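PDB 3BT5: DUF305 domain-containing protein from Deinococcus radiodurans R1, which is of unknown function but has the ferritin-like, four-helix-bundle fold of the DUF305 family. Local coordinates for residues 106-111 against 154-159; 114-119 against 147-152; 35-40 against 98-103; 28-33 against 90-95. All blocks are in the same frame, centred on the assembly; numbering follows the deposited sequence.

Contact 1. Residues 106-111 against 154-159; sequences QFLRLM and GVLGRL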
loop_
_atom_site.group_PDB
_atom_site.type_symbol
_atom_site.label_atom_id
_atom_site.label_comp_id
_atom_site.label_asym_id
_atom_site.label_seq_id
_atom_site.Cartn_x
_atom_site.Cartn_y
_atom_site.Cartn_z
ATOM N N GLN A 106 -1.588 -14.026 7.736
ATOM C CA GLN A 106 -0.412 -13.176 7.563
ATOM C C GLN A 106 -0.681 -12.091 6.518
ATOM O O GLN A 106 -0.265 -10.951 6.684
ATOM C CB GLN A 106 0.786 -14.031 7.133
ATOM C CG GLN A 106 1.612 -14.559 8.243
ATOM C CD GLN A 106 2.221 -13.433 9.074
ATOM O OE1 GLN A 106 1.695 -13.112 10.114
ATOM N NE2 GLN A 106 3.328 -12.820 8.593
ATOM N N PHE A 107 -1.354 -12.446 5.432
ATOM C CA PHE A 107 -1.688 -11.446 4.416
ATOM C C PHE A 107 -2.444 -10.276 5.039
ATOM O O PHE A 107 -2.131 -9.108 4.782
ATOM C CB PHE A 107 -2.497 -12.090 3.286
ATOM C CG PHE A 107 -3.191 -11.104 2.405
ATOM C CD1 PHE A 107 -2.470 -10.396 1.450
ATOM C CD2 PHE A 107 -4.561 -10.895 2.516
ATOM C CE1 PHE A 107 -3.093 -9.492 0.619
ATOM C CE2 PHE A 107 -5.199 -9.964 1.691
ATOM C CZ PHE A 107 -4.456 -9.255 0.755
ATOM N N LEU A 108 -3.448 -10.587 5.859
ATOM C CA LEU A 108 -4.249 -9.537 6.477
ATOM C C LEU A 108 -3.412 -8.732 7.470
ATOM O O LEU A 108 -3.464 -7.501 7.457
ATOM C CB LEU A 108 -5.471 -10.140 7.176
ATOM C CG LEU A 108 -6.424 -10.791 6.173
ATOM C CD1 LEU A 108 -7.441 -11.702 6.909
ATOM C CD2 LEU A 108 -7.152 -9.739 5.352
ATOM N N ARG A 109 -2.626 -9.410 8.316
ATOM C CA ARG A 109 -1.791 -8.684 9.264
ATOM C C ARG A 109 -0.789 -7.782 8.541
ATOM O O ARG A 109 -0.587 -6.630 8.944
ATOM C CB ARG A 109 -1.075 -9.646 10.202
ATOM C CG ARG A 109 -2.013 -10.393 11.121
ATOM C CD ARG A 109 -1.198 -11.124 12.134
ATOM N NE ARG A 109 -0.579 -12.301 11.542
ATOM C CZ ARG A 109 -1.022 -13.544 11.735
ATOM N NH1 ARG A 109 -0.406 -14.566 11.166
ATOM N NH2 ARG A 109 -2.082 -13.759 12.504
ATOM N N LEU A 110 -0.148 -8.297 7.502
ATOM C CA LEU A 110 0.840 -7.511 6.789
ATOM C C LEU A 110 0.188 -6.361 6.066
ATOM O O LEU A 110 0.733 -5.261 6.052
ATOM C CB LEU A 110 1.614 -8.383 5.780
ATOM C CG LEU A 110 2.516 -9.462 6.409
ATOM C CD1 LEU A 110 3.048 -10.357 5.309
ATOM C CD2 LEU A 110 3.678 -8.807 7.201
ATOM N N MET A 111 -0.965 -6.595 5.445
ATOM C CA MET A 111 -1.591 -5.501 4.708
ATOM C C MET A 111 -2.137 -4.438 5.657
ATOM O O MET A 111 -2.087 -3.254 5.341
ATOM C CB MET A 111 -2.693 -6.022 3.785
ATOM C CG MET A 111 -3.207 -4.959 2.806
ATOM S SD MET A 111 -2.062 -4.597 1.426
ATOM C CE MET A 111 -2.308 -6.077 0.444
ATOM N N GLY A 154 -12.124 -6.751 10.162
ATOM C CA GLY A 154 -13.354 -7.545 10.265
ATOM C C GLY A 154 -13.117 -8.956 9.727
ATOM O O GLY A 154 -13.554 -9.954 10.337
ATOM N N VAL A 155 -12.449 -9.055 8.575
ATOM C CA VAL A 155 -12.198 -10.362 7.983
ATOM C C VAL A 155 -11.303 -11.194 8.896
ATOM O O VAL A 155 -11.552 -12.392 9.129
ATOM C CB VAL A 155 -11.542 -10.230 6.576
ATOM C CG1 VAL A 155 -11.200 -11.611 6.010
ATOM C CG2 VAL A 155 -12.487 -9.465 5.641
ATOM N N LEU A 156 -10.242 -10.577 9.420
ATOM C CA LEU A 156 -9.316 -11.304 10.278
ATOM C C LEU A 156 -10.085 -11.869 11.483
ATOM O O LEU A 156 -9.842 -13.004 11.908
ATOM C CB LEU A 156 -8.177 -10.382 10.719
ATOM C CG LEU A 156 -7.020 -10.982 11.513
ATOM C CD1 LEU A 156 -6.339 -12.093 10.741
ATOM C CD2 LEU A 156 -6.035 -9.853 11.836
ATOM N N GLY A 157 -11.008 -11.082 12.029
ATOM C CA GLY A 157 -11.822 -11.538 13.147
ATOM C C GLY A 157 -12.752 -12.692 12.802
ATOM O O GLY A 157 -13.068 -13.526 13.668
ATOM N N ARG A 158 -13.214 -12.743 11.549
ATOM C CA ARG A 158 -14.147 -13.803 11.099
ATOM C C ARG A 158 -13.453 -15.074 10.589
ATOM O O ARG A 158 -14.067 -16.149 10.541
ATOM C CB ARG A 158 -15.096 -13.279 10.021
ATOM C CG ARG A 158 -16.131 -12.309 10.576
ATOM C CD ARG A 158 -17.157 -11.860 9.550
ATOM N NE ARG A 158 -16.601 -10.993 8.507
ATOM C CZ ARG A 158 -16.473 -9.668 8.601
ATOM N NH1 ARG A 158 -15.980 -8.972 7.574
ATOM N NH2 ARG A 158 -16.831 -9.022 9.710
ATOM N N LEU A 159 -12.179 -14.975 10.234
ATOM C CA LEU A 159 -11.419 -16.172 9.902
ATOM C C LEU A 159 -11.204 -16.984 11.171
ATOM O O LEU A 159 -11.030 -18.192 11.096
ATOM C CB LEU A 159 -10.081 -15.831 9.239
ATOM C CG LEU A 159 -10.120 -15.368 7.779
ATOM C CD1 LEU A 159 -8.716 -15.031 7.290
ATOM C CD2 LEU A 159 -10.762 -16.413 6.884
#
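Leu108 of helix 100-122 packs against Val155, Leu156 and Leu159 at the end of helix 132-158 and carries most of this contact. Its CB lies 4.2 Å from Leu156 CD1, the first touch across the interface. With CG anti to the carbonyl carbon (chi1 -65°), the branch heads for the facing helix, and CD1 becomes the point where three residues converge. Leu108 CD1 packs 3.6 Å from Leu159 CD1 and 3.9 Å from Val155 CG1, while Leu156 CD1 stands at 4.0 Å. One methyl thus touches a valine and two leucines drawn from the last turn of the helix and the residue that ends the model. The other branch, CD2, turns to Met152 one turn earlier.

Beside it, Arg109 offers only its aliphatic stem: Arg109 CG meets Leu156 CD2 at 4.1 Å, the two side chains crossing at about a right angle. The chain then bends at chi3 (-75°) back over its own helix, and NE and NH1 both donate to Gln106 OE1, each at 2.8 Å. That side-on grip keeps the amide oxygen in the guanidinium plane and ties down the arginine's end.

The helices run antiparallel, their axes 10.0 Å apart and inclined at 152°. Helix 41-68 covers one flank, where Leu46 touches both Leu108 and Val155; Phe107 packs on helices 11-37, 41-68 and 89-97.

Contact 2. Residues 114-119 against 147-152; sequences HHQGAV and GEIRTM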
loop_
_atom_site.group_PDB
_atom_site.type_symbol
_atom_site.label_atom_id
_atom_site.label_comp_id
_atom_site.label_asym_id
_atom_site.label_seq_id
_atom_site.Cartn_x
_atom_site.Cartn_y
_atom_site.Cartn_z
ATOM N N HIS A 114 0.898 -2.417 6.672
ATOM C CA HIS A 114 1.247 -1.672 5.482
ATOM C C HIS A 114 0.368 -0.424 5.341
ATOM O O HIS A 114 0.867 0.706 5.160
ATOM C CB HIS A 114 1.102 -2.624 4.300
ATOM C CG HIS A 114 1.143 -1.993 2.960
ATOM N ND1 HIS A 114 0.060 -1.343 2.415
ATOM C CD2 HIS A 114 2.138 -1.930 2.033
ATOM C CE1 HIS A 114 0.379 -0.902 1.211
ATOM N NE2 HIS A 114 1.635 -1.250 0.955
ATOM N N HIS A 115 -0.944 -0.601 5.467
ATOM C CA HIS A 115 -1.853 0.523 5.327
ATOM C C HIS A 115 -1.711 1.523 6.485
ATOM O O HIS A 115 -1.840 2.724 6.281
ATOM C CB HIS A 115 -3.296 -0.005 5.297
ATOM C CG HIS A 115 -3.741 -0.510 3.952
ATOM N ND1 HIS A 115 -2.863 -1.017 3.005
ATOM C CD2 HIS A 115 -4.974 -0.556 3.391
ATOM C CE1 HIS A 115 -3.545 -1.336 1.912
ATOM N NE2 HIS A 115 -4.836 -1.083 2.128
ATOM N N GLN A 116 -1.455 1.038 7.692
ATOM C CA GLN A 116 -1.193 1.940 8.812
ATOM C C GLN A 116 0.028 2.797 8.519
ATOM O O GLN A 116 0.041 3.976 8.848
ATOM C CB GLN A 116 -1.035 1.162 10.130
ATOM C CG GLN A 116 -2.342 0.503 10.552
ATOM C CD GLN A 116 -2.179 -0.489 11.679
ATOM O OE1 GLN A 116 -1.135 -1.118 11.809
ATOM N NE2 GLN A 116 -3.237 -0.674 12.473
ATOM N N GLY A 117 1.062 2.218 7.921
ATOM C CA GLY A 117 2.243 3.022 7.582
ATOM C C GLY A 117 1.916 4.057 6.520
ATOM O O GLY A 117 2.368 5.208 6.612
ATOM N N ALA A 118 1.109 3.681 5.525
ATOM C CA ALA A 118 0.692 4.640 4.484
ATOM C C ALA A 118 -0.053 5.814 5.133
ATOM O O ALA A 118 0.207 6.980 4.810
ATOM C CB ALA A 118 -0.170 3.969 3.396
ATOM N N VAL A 119 -0.975 5.521 6.044
ATOM C CA VAL A 119 -1.712 6.619 6.679
ATOM C C VAL A 119 -0.741 7.538 7.431
ATOM O O VAL A 119 -0.829 8.775 7.363
ATOM C CB VAL A 119 -2.807 6.065 7.615
ATOM C CG1 VAL A 119 -3.439 7.195 8.456
ATOM C CG2 VAL A 119 -3.879 5.392 6.776
ATOM N N GLY A 147 -10.589 2.729 5.135
ATOM C CA GLY A 147 -11.689 1.823 4.803
ATOM C C GLY A 147 -11.192 0.387 4.706
ATOM O O GLY A 147 -11.800 -0.536 5.247
ATOM N N GLU A 148 -10.080 0.187 4.003
ATOM C CA GLU A 148 -9.567 -1.170 3.813
ATOM C C GLU A 148 -9.072 -1.792 5.125
ATOM O O GLU A 148 -9.254 -2.990 5.347
ATOM C CB GLU A 148 -8.485 -1.178 2.733
ATOM C CG GLU A 148 -9.108 -0.886 1.362
ATOM C CD GLU A 148 -8.114 -0.819 0.211
ATOM O OE1 GLU A 148 -6.871 -0.842 0.421
ATOM O OE2 GLU A 148 -8.607 -0.751 -0.945
ATOM N N ILE A 149 -8.429 -0.993 5.979
ATOM C CA ILE A 149 -8.037 -1.493 7.293
ATOM C C ILE A 149 -9.262 -2.012 8.050
ATOM O O ILE A 149 -9.234 -3.096 8.627
ATOM C CB ILE A 149 -7.341 -0.394 8.135
ATOM C CG1 ILE A 149 -5.948 -0.099 7.553
ATOM C CG2 ILE A 149 -7.233 -0.808 9.596
ATOM C CD1 ILE A 149 -5.358 1.174 8.139
ATOM N N ARG A 150 -10.343 -1.245 8.057
ATOM C CA ARG A 150 -11.512 -1.668 8.818
ATOM C C ARG A 150 -12.070 -2.994 8.273
ATOM O O ARG A 150 -12.456 -3.915 9.044
ATOM C CB ARG A 150 -12.576 -0.571 8.803
ATOM C CG ARG A 150 -13.676 -0.800 9.854
ATOM C CD ARG A 150 -13.196 -0.481 11.274
ATOM N NE ARG A 150 -12.976 0.949 11.411
ATOM C CZ ARG A 150 -13.934 1.819 11.724
ATOM N NH1 ARG A 150 -15.178 1.393 11.976
ATOM N NH2 ARG A 150 -13.640 3.109 11.804
ATOM N N THR A 151 -12.155 -3.113 6.948
ATOM C CA THR A 151 -12.584 -4.378 6.354
ATOM C C THR A 151 -11.634 -5.511 6.739
ATOM O O THR A 151 -12.073 -6.587 7.156
ATOM C CB THR A 151 -12.663 -4.258 4.825
ATOM O OG1 THR A 151 -13.630 -3.248 4.474
ATOM C CG2 THR A 151 -13.053 -5.591 4.168
ATOM N N MET A 152 -10.333 -5.281 6.596
ATOM C CA MET A 152 -9.398 -6.350 6.890
ATOM C C MET A 152 -9.465 -6.793 8.346
ATOM O O MET A 152 -9.336 -7.982 8.640
ATOM C CB MET A 152 -7.979 -5.922 6.523
ATOM C CG MET A 152 -7.807 -5.811 5.017
ATOM S SD MET A 152 -6.068 -5.520 4.569
ATOM C CE MET A 152 -5.883 -3.811 5.075
#
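Glu148 OE1 accepts a 2.7 Å hydrogen bond from His115 NE2, joining helix 132-158 to helix 100-122. The N-H points fairly straight at the oxygen (157°), which uses its anti lone pair, the one away from OE2. OE1 lies at the ring's edge, near its plane, and ring and carboxylate are nearly coplanar, 26° apart. Glu148 OE2 is held separately by Ser53 OG, and the carboxylate is thereby fixed at both oxygens.

At the other ring nitrogen, His115 ND1 lies 3.0 Å from His114 ND1 in a hydrogen bond. The imidazole is therefore held at both nitrogens, which fixes its rotation. Over one face comes the Met152 methyl: CE sits 4.1 Å from the ring centroid, a CH-pi contact displaced toward the rim, with the methionine chain bent at chi3 (-73°) to bring CE there. Ile149 packs against the base of the histidine side chain, its CG1 3.5 Å from His115 CB, and its CD1 extends to Gln116 CG at 3.9 Å.

The two helices are antiparallel neighbours in the bundle, with axes 10.0 Å apart. Helix 41-68 closes one side through Ile50 and Leu46, while His114 turns to helix 11-37, its NE2 hydrogen-bonded to the carbonyl O of His23.

Contact 3. Residues 35-40 against 98-103; sequences LERSQQ and LPVEQA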
loop_
_atom_site.group_PDB
_atom_site.type_symbol
_atom_site.label_atom_id
_atom_site.label_comp_id
_atom_site.label_asym_id
_atom_site.label_seq_id
_atom_site.Cartn_x
_atom_site.Cartn_y
_atom_site.Cartn_z
ATOM N N LEU A 35 -4.328 -14.572 -4.511
ATOM C CA LEU A 35 -5.079 -14.942 -5.712
ATOM C C LEU A 35 -4.573 -16.279 -6.245
ATOM O O LEU A 35 -5.343 -17.059 -6.817
ATOM C CB LEU A 35 -4.995 -13.840 -6.765
ATOM C CG LEU A 35 -5.642 -12.563 -6.227
ATOM C CD1 LEU A 35 -5.309 -11.357 -7.088
ATOM C CD2 LEU A 35 -7.150 -12.791 -6.096
ATOM N N GLU A 36 -3.298 -16.576 -6.020
ATOM C CA GLU A 36 -2.719 -17.850 -6.457
ATOM C C GLU A 36 -3.120 -19.023 -5.567
ATOM O O GLU A 36 -3.387 -20.123 -6.073
ATOM C CB GLU A 36 -1.189 -17.739 -6.520
ATOM C CG GLU A 36 -0.463 -19.042 -6.866
ATOM C CD GLU A 36 -0.749 -19.512 -8.279
ATOM O OE1 GLU A 36 -1.150 -18.672 -9.117
ATOM O OE2 GLU A 36 -0.569 -20.721 -8.552
ATOM N N ARG A 37 -3.190 -18.796 -4.253
ATOM C CA ARG A 37 -3.290 -19.895 -3.273
ATOM C C ARG A 37 -4.574 -20.032 -2.452
ATOM O O ARG A 37 -4.931 -21.136 -2.027
ATOM C CB ARG A 37 -2.126 -19.785 -2.271
ATOM C CG ARG A 37 -0.757 -19.842 -2.887
ATOM C CD ARG A 37 0.332 -19.823 -1.778
ATOM N NE ARG A 37 0.349 -21.087 -1.011
ATOM C CZ ARG A 37 0.703 -21.225 0.269
ATOM N NH1 ARG A 37 1.065 -20.179 1.023
ATOM N NH2 ARG A 37 0.674 -22.433 0.810
ATOM N N SER A 38 -5.251 -18.928 -2.177
ATOM C CA SER A 38 -6.399 -18.992 -1.281
ATOM C C SER A 38 -7.596 -19.609 -1.973
ATOM O O SER A 38 -7.838 -19.367 -3.163
ATOM C CB SER A 38 -6.772 -17.615 -0.743
ATOM O OG SER A 38 -7.851 -17.715 0.170
ATOM N N GLN A 39 -8.329 -20.416 -1.221
ATOM C CA GLN A 39 -9.581 -20.963 -1.705
ATOM C C GLN A 39 -10.759 -20.315 -0.973
ATOM O O GLN A 39 -11.902 -20.775 -1.106
ATOM C CB GLN A 39 -9.609 -22.481 -1.523
ATOM C CG GLN A 39 -8.681 -23.229 -2.471
ATOM C CD GLN A 39 -8.870 -24.728 -2.380
ATOM O OE1 GLN A 39 -8.511 -25.351 -1.379
ATOM N NE2 GLN A 39 -9.440 -25.319 -3.427
ATOM N N GLN A 40 -10.480 -19.253 -0.209
ATOM C CA GLN A 40 -11.533 -18.488 0.456
ATOM C C GLN A 40 -11.960 -17.350 -0.462
ATOM O O GLN A 40 -11.167 -16.438 -0.743
ATOM C CB GLN A 40 -11.053 -17.904 1.791
ATOM C CG GLN A 40 -10.777 -18.901 2.899
ATOM C CD GLN A 40 -12.019 -19.217 3.707
ATOM O OE1 GLN A 40 -13.042 -19.617 3.157
ATOM N NE2 GLN A 40 -11.936 -19.032 5.022
ATOM N N LEU A 98 4.004 -20.527 3.615
ATOM C CA LEU A 98 3.309 -20.967 4.834
ATOM C C LEU A 98 2.073 -21.788 4.463
ATOM O O LEU A 98 1.522 -21.613 3.375
ATOM C CB LEU A 98 2.877 -19.743 5.654
ATOM C CG LEU A 98 4.023 -18.938 6.288
ATOM C CD1 LEU A 98 3.458 -17.637 6.840
ATOM C CD2 LEU A 98 4.697 -19.765 7.403
ATOM N N PRO A 99 1.616 -22.666 5.373
ATOM C CA PRO A 99 0.336 -23.322 5.140
ATOM C C PRO A 99 -0.717 -22.270 4.815
ATOM O O PRO A 99 -0.690 -21.167 5.374
ATOM C CB PRO A 99 0.036 -24.013 6.490
ATOM C CG PRO A 99 1.373 -24.260 7.103
ATOM C CD PRO A 99 2.209 -23.044 6.666
ATOM N N VAL A 100 -1.621 -22.572 3.894
ATOM C CA VAL A 100 -2.503 -21.536 3.343
ATOM C C VAL A 100 -3.299 -20.752 4.388
ATOM O O VAL A 100 -3.433 -19.530 4.293
ATOM C CB VAL A 100 -3.432 -22.093 2.257
ATOM C CG1 VAL A 100 -4.326 -20.999 1.717
ATOM C CG2 VAL A 100 -2.621 -22.710 1.132
ATOM N N GLU A 101 -3.835 -21.436 5.385
ATOM C CA GLU A 101 -4.611 -20.742 6.405
ATOM C C GLU A 101 -3.761 -19.737 7.179
ATOM O O GLU A 101 -4.229 -18.637 7.502
ATOM C CB GLU A 101 -5.278 -21.747 7.342
ATOM C CG GLU A 101 -5.494 -23.110 6.678
ATOM C CD GLU A 101 -4.200 -23.942 6.569
ATOM O OE1 GLU A 101 -3.453 -24.038 7.565
ATOM O OE2 GLU A 101 -3.931 -24.506 5.493
ATOM N N GLN A 102 -2.497 -20.081 7.434
ATOM C CA GLN A 102 -1.580 -19.153 8.087
ATOM C C GLN A 102 -1.207 -18.021 7.124
ATOM O O GLN A 102 -1.102 -16.866 7.542
ATOM C CB GLN A 102 -0.320 -19.882 8.537
ATOM C CG GLN A 102 -0.558 -20.885 9.657
ATOM C CD GLN A 102 0.697 -21.662 10.002
ATOM O OE1 GLN A 102 1.807 -21.111 10.014
ATOM N NE2 GLN A 102 0.531 -22.955 10.289
ATOM N N ALA A 103 -1.020 -18.336 5.841
ATOM C CA ALA A 103 -0.706 -17.311 4.839
ATOM C C ALA A 103 -1.838 -16.303 4.699
ATOM O O ALA A 103 -1.591 -15.107 4.533
ATOM C CB ALA A 103 -0.400 -17.960 3.505
#
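The chain leaves helix 11-37 at Ser38 just where 98-103 turns from Leu98 into helix 100-122, and the two backbones come nearest at Ser38 and Val100, whose CA atoms are 6.6 Å apart. Arg37 bridges them. Its chain bends at chi3 (70°) and presents the end of the guanidinium to the carbonyl of Leu98: NH1 and NH2 each donate to Leu98 O at 2.8 Å, an end-on fork on one oxygen, which sits at the edge of the guanidinium, in its plane. NH1 approaches in the plane of the carbonyl, whereas NH2 is tilted 23° from it. NH1 has a second acceptor in Leu95 O, so the arginine ties together two carbonyls at the end of helix 89-97.

Val100 lies against the flat side of this group. Val100 CG2 is 3.3 Å from Arg37 NH2, over one face, while the two side chains run past each other in opposite directions. The other methyl, CG1, has Arg37 O at 3.8 Å. Ala103, one turn further on, brings its CB to 3.6 Å from Arg37 NH1.

Ser38 packs its CA against Val100, but its hydroxyl is occupied otherwise: OG is hydrogen-bonded to Glu104 OE2 and accepts from the backbone N of Gln40 at 3.1 Å. The latter closes an ST turn, placed in the short link that leads into helix 41-68. The whole is a junction of helix ends, in which an arginine at the close of one helix binds carbonyls left at the close of another, at one end of the helical bundle.

Contact 4. Residues 28-33 against 90-95; sequences LDLAAP and AEVAGL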
loop_
_atom_site.group_PDB
_atom_site.type_symbol
_atom_site.label_atom_id
_atom_site.label_comp_id
_atom_site.label_asym_id
_atom_site.label_seq_id
_atom_site.Cartn_x
_atom_site.Cartn_y
_atom_site.Cartn_z
ATOM N N LEU A 28 0.474 -4.927 -4.225
ATOM C CA LEU A 28 0.290 -5.872 -5.321
ATOM C C LEU A 28 1.068 -7.183 -5.086
ATOM O O LEU A 28 0.552 -8.268 -5.380
ATOM C CB LEU A 28 0.680 -5.211 -6.645
ATOM C CG LEU A 28 -0.290 -4.270 -7.375
ATOM C CD1 LEU A 28 -1.317 -3.545 -6.524
ATOM C CD2 LEU A 28 0.431 -3.295 -8.330
ATOM N N ASP A 29 2.280 -7.076 -4.531
ATOM C CA ASP A 29 3.123 -8.237 -4.213
ATOM C C ASP A 29 2.476 -9.067 -3.096
ATOM O O ASP A 29 2.647 -10.280 -3.043
ATOM C CB ASP A 29 4.509 -7.799 -3.694
ATOM C CG ASP A 29 5.376 -7.146 -4.750
ATOM O OD1 ASP A 29 5.159 -7.405 -5.939
ATOM O OD2 ASP A 29 6.287 -6.370 -4.365
ATOM N N LEU A 30 1.790 -8.400 -2.177
ATOM C CA LEU A 30 1.125 -9.103 -1.094
ATOM C C LEU A 30 -0.149 -9.794 -1.597
ATOM O O LEU A 30 -0.502 -10.888 -1.149
ATOM C CB LEU A 30 0.797 -8.137 0.047
ATOM C CG LEU A 30 1.980 -7.502 0.771
ATOM C CD1 LEU A 30 1.469 -6.417 1.720
ATOM C CD2 LEU A 30 2.753 -8.561 1.535
ATOM N N ALA A 31 -0.871 -9.145 -2.510
ATOM C CA ALA A 31 -2.136 -9.724 -2.984
ATOM C C ALA A 31 -1.939 -10.933 -3.906
ATOM O O ALA A 31 -2.770 -11.855 -3.936
ATOM C CB ALA A 31 -2.951 -8.649 -3.692
ATOM N N ALA A 32 -0.870 -10.911 -4.696
ATOM C CA ALA A 32 -0.660 -11.949 -5.709
ATOM C C ALA A 32 -0.724 -13.389 -5.146
ATOM O O ALA A 32 -1.459 -14.233 -5.688
ATOM C CB ALA A 32 0.645 -11.709 -6.471
ATOM N N PRO A 33 0.029 -13.689 -4.070
ATOM C CA PRO A 33 -0.071 -15.060 -3.538
ATOM C C PRO A 33 -1.459 -15.453 -3.020
ATOM O O PRO A 33 -1.798 -16.641 -3.012
ATOM C CB PRO A 33 0.987 -15.092 -2.419
ATOM C CG PRO A 33 1.383 -13.690 -2.188
ATOM C CD PRO A 33 1.051 -12.878 -3.374
ATOM N N ALA A 90 11.363 -11.582 3.637
ATOM C CA ALA A 90 10.919 -12.833 4.238
ATOM C C ALA A 90 9.405 -12.866 4.434
ATOM O O ALA A 90 8.752 -13.903 4.160
ATOM C CB ALA A 90 11.615 -13.070 5.551
ATOM N N GLU A 91 8.837 -11.758 4.911
ATOM C CA GLU A 91 7.399 -11.745 5.182
ATOM C C GLU A 91 6.607 -11.936 3.904
ATOM O O GLU A 91 5.585 -12.640 3.884
ATOM C CB GLU A 91 7.015 -10.439 5.889
ATOM C CG GLU A 91 7.440 -10.432 7.353
ATOM C CD GLU A 91 7.245 -9.096 8.027
ATOM O OE1 GLU A 91 7.356 -8.050 7.354
ATOM O OE2 GLU A 91 7.012 -9.083 9.255
ATOM N N VAL A 92 7.029 -11.269 2.830
ATOM C CA VAL A 92 6.325 -11.458 1.560
ATOM C C VAL A 92 6.447 -12.921 1.122
ATOM O O VAL A 92 5.459 -13.545 0.700
ATOM C CB VAL A 92 6.898 -10.535 0.454
ATOM C CG1 VAL A 92 6.275 -10.888 -0.903
ATOM C CG2 VAL A 92 6.634 -9.059 0.834
ATOM N N ALA A 93 7.658 -13.500 1.227
ATOM C CA ALA A 93 7.836 -14.909 0.850
ATOM C C ALA A 93 6.942 -15.865 1.666
ATOM O O ALA A 93 6.503 -16.908 1.150
ATOM C CB ALA A 93 9.293 -15.292 0.981
ATOM N N GLY A 94 6.668 -15.528 2.927
ATOM C CA GLY A 94 5.835 -16.373 3.784
ATOM C C GLY A 94 4.469 -16.586 3.183
ATOM O O GLY A 94 3.858 -17.627 3.379
ATOM N N LEU A 95 3.968 -15.603 2.435
ATOM C CA LEU A 95 2.654 -15.774 1.828
ATOM C C LEU A 95 2.613 -16.894 0.810
ATOM O O LEU A 95 1.519 -17.409 0.508
ATOM C CB LEU A 95 2.168 -14.460 1.216
ATOM C CG LEU A 95 2.115 -13.282 2.186
ATOM C CD1 LEU A 95 1.508 -12.055 1.459
ATOM C CD2 LEU A 95 1.329 -13.632 3.465
#
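Val92 is the first residue of 90-95 to meet the facing helix. Its CG1 is anti to the backbone N (chi1 172°), which leaves CG2 on the side of Leu30: Val92 CG2 lies 4.0 Å from Leu30 CD2, the two side chains crossing at about a right angle. CG1 rests more loosely near the backbone, 4.3 Å from Asp29 O.

Three residues on, Leu95 points toward helix 11-37 and makes the larger share of the contact. Its CB packs 3.6 Å from Pro33 CG, and Pro33 CB lies 3.9 Å from Leu95 CB. Further out, Leu95 CD1 inserts between the proline and Leu30: it is 3.5 Å from Leu30 O and 3.7 Å from Leu30 CD2. Leu30 thus receives both partners on one methyl, CD2, with Val92 and Leu95 a turn apart along the opposing helix. Pro33 lies where helix 11-37 is kinked, since its nitrogen carries no proton to bond to the preceding turn.

The segments run roughly parallel, 23° apart, with axes 9.1 Å from one another and CA pairs Leu30-Val92 and Pro33-Leu95 in register. Helix 100-122 packs against both: its Met111 touches Leu30, and its Gln106 and Leu110 touch Leu95. Arg113 of that helix also forms a salt bridge with Glu91, so the short helix 89-97 is fastened to two long ones at once.

Overall arrangement
Contacts 1 and 2 lie along one antiparallel helix pair, 100-122 with 132-158, their centres 11 Å apart; contact 2 is nested within the loop that contact 1 closes, and Met111 and Met152 join them. Contacts 3 and 4 both use helix 11-37, also 11 Å apart, and their segments alternate along the chain; they touch where Ala103 packs on Leu95. Contact 4 meets contact 1 where Phe107 packs on Leu30 and Leu95. Contacts 2 and 3 are the most distant, about 20 Å between centres. Together they tie the short helix 89-97 and the C-terminal end of the model at Leu159 to the long helices of a single ferritin-like domain.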